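TetR family transcriptional regulator (Mycobacterium smegmatis, PDB 5XS9) probably acts as a dimeric DNA-binding transcriptional repressor, BioQ, that controls genes of biotin metabolism. Local coordinates at residues 143-146 with 147-151. Sequence-based numbering, arbitrary orientation.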
loop_
_atom_site.group_PDB
_atom_site.type_symbol
_atom_site.label_atom_id
_atom_site.label_comp_id
_atom_site.label_asym_id
_atom_site.label_seq_id
_atom_site.Cartn_x
_atom_site.Cartn_y
_atom_site.Cartn_z
ATOM N N PHE A 143 -5.113 -0.040 -2.038
ATOM C CA PHE A 143 -6.027 -0.767 -2.944
ATOM C C PHE A 143 -5.292 -1.168 -4.198
ATOM O O PHE A 143 -5.310 -2.326 -4.583
ATOM C CB PHE A 143 -7.238 0.064 -3.298
ATOM C CG PHE A 143 -8.230 -0.630 -4.200
ATOM C CD1 PHE A 143 -9.361 -1.218 -3.651
ATOM C CD2 PHE A 143 -8.001 -0.741 -5.541
ATOM C CE1 PHE A 143 -10.294 -1.861 -4.409
ATOM C CE2 PHE A 143 -8.942 -1.414 -6.359
ATOM C CZ PHE A 143 -10.102 -1.936 -5.787
ATOM N N THR A 144 -4.610 -0.225 -4.790
ATOM C CA THR A 144 -4.020 -0.391 -6.118
ATOM C C THR A 144 -2.696 -1.172 -6.085
ATOM O O THR A 144 -2.472 -1.956 -6.990
ATOM C CB THR A 144 -3.854 0.939 -6.857
ATOM O OG1 THR A 144 -5.099 1.690 -6.817
ATOM C CG2 THR A 144 -3.493 0.675 -8.262
ATOM N N VAL A 145 -1.864 -1.043 -5.032
ATOM C CA VAL A 145 -0.765 -1.938 -4.855
ATOM C C VAL A 145 -1.268 -3.376 -4.773
ATOM O O VAL A 145 -0.673 -4.271 -5.361
ATOM C CB VAL A 145 0.090 -1.578 -3.581
ATOM C CG1 VAL A 145 1.122 -2.657 -3.313
ATOM C CG2 VAL A 145 0.782 -0.209 -3.757
ATOM N N ASP A 146 -2.321 -3.622 -4.011
ATOM C CA ASP A 146 -2.812 -4.957 -3.818
ATOM C C ASP A 146 -3.369 -5.511 -5.156
ATOM O O ASP A 146 -3.039 -6.637 -5.567
ATOM C CB ASP A 146 -3.898 -4.924 -2.773
ATOM C CG ASP A 146 -4.540 -6.299 -2.511
ATOM O OD1 ASP A 146 -4.023 -7.056 -1.726
ATOM O OD2 ASP A 146 -5.594 -6.604 -3.077
ATOM N N GLU A 147 -4.147 -4.686 -5.847
ATOM C CA GLU A 147 -4.763 -5.060 -7.154
ATOM C C GLU A 147 -3.710 -5.419 -8.229
ATOM O O GLU A 147 -3.760 -6.439 -8.898
ATOM C CB GLU A 147 -5.674 -3.929 -7.612
ATOM C CG GLU A 147 -6.314 -4.111 -8.981
ATOM C CD GLU A 147 -7.153 -2.902 -9.370
ATOM O OE1 GLU A 147 -6.849 -1.740 -8.989
ATOM O OE2 GLU A 147 -8.114 -3.127 -10.071
ATOM N N GLN A 148 -2.703 -4.606 -8.331
ATOM C CA GLN A 148 -1.669 -4.767 -9.326
ATOM C C GLN A 148 -0.709 -5.897 -9.003
ATOM O O GLN A 148 -0.298 -6.635 -9.910
ATOM C CB GLN A 148 -1.022 -3.401 -9.508
ATOM C CG GLN A 148 0.030 -3.268 -10.540
ATOM C CD GLN A 148 0.339 -1.806 -10.778
ATOM O OE1 GLN A 148 0.720 -1.063 -9.844
ATOM N NE2 GLN A 148 0.203 -1.382 -12.020
ATOM N N SER A 149 -0.382 -6.126 -7.727
ATOM C CA SER A 149 0.315 -7.297 -7.417
ATOM C C SER A 149 -0.458 -8.540 -7.852
ATOM O O SER A 149 0.134 -9.469 -8.369
ATOM C CB SER A 149 0.527 -7.490 -5.915
ATOM O OG SER A 149 1.187 -6.362 -5.502
ATOM N N ARG A 150 -1.715 -8.609 -7.510
ATOM C CA ARG A 150 -2.519 -9.755 -7.905
ATOM C C ARG A 150 -2.621 -9.954 -9.419
ATOM O O ARG A 150 -2.467 -11.056 -9.882
ATOM C CB ARG A 150 -3.877 -9.713 -7.253
ATOM C CG ARG A 150 -3.748 -9.908 -5.743
ATOM C CD ARG A 150 -5.087 -10.116 -5.051
ATOM N NE ARG A 150 -5.700 -8.893 -4.679
ATOM C CZ ARG A 150 -6.694 -8.287 -5.356
ATOM N NH1 ARG A 150 -7.247 -8.839 -6.458
ATOM N NH2 ARG A 150 -7.143 -7.082 -4.936
ATOM N N LEU A 151 -2.802 -8.886 -10.174
ATOM C CA LEU A 151 -2.910 -8.976 -11.644
ATOM C C LEU A 151 -1.575 -9.421 -12.219
ATOM O O LEU A 151 -1.551 -10.243 -13.128
ATOM C CB LEU A 151 -3.313 -7.624 -12.282
ATOM C CG LEU A 151 -4.725 -7.065 -12.110
ATOM C CD1 LEU A 151 -4.805 -5.570 -12.538
ATOM C CD2 LEU A 151 -5.676 -7.978 -12.916
#
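Asp146 and Arg150, one turn apart on helix 129-155, cross obliquely and form an i to i+4 salt bridge in which a single carboxylate oxygen does the gripping. OD2 of Asp146 takes the NE of Arg150 at 2.8 Å and its NH2 at 2.5 Å, the latter shorter than a normal hydrogen bond and so doubtful in its exact length. The arginine folds back: its chain bends at chi3 (-87°), which brings the guanidinium round beside the carboxylate. The two flat groups are not coplanar, their planes standing 53° apart; OD2 lies in the guanidinium plane, with a distinctly bent bond from NE, yet is met from above the carboxylate plane. This is therefore a forked grip on one oxygen and not the side-on pairing of two oxygens with two nitrogens. Tyr138 of the second subunit packs on both residues.

Three residues earlier along the helix, Phe143 and Glu147 make a different i to i+4 pair. CG of each lies anti to its own backbone nitrogen, and the extended glutamate chain carries OE1 to the rim of the phenyl ring, 3.4 Å from CE2 and near the ring plane. Ring and carboxylate stand almost perpendicular, at 87°, while OE2 forms a salt bridge with Arg83 on helix 71-87.

Ser149 turns its hydroxyl back along the helix, where OG donates to Val145 O at 2.8 Å. The same carbonyl accepts the backbone N of Ser149 at 3.0 Å, the two donors arriving from opposite faces of its plane.

The carboxylate oxygen OE1 of Glu147 thus meets the weakly positive rim of the Phe143 ring, an approach that is probably favourable electrostatically, and the paired charges of Asp146 and Arg150 probably offset one another beside the subunit interface of this TetR-family dimer.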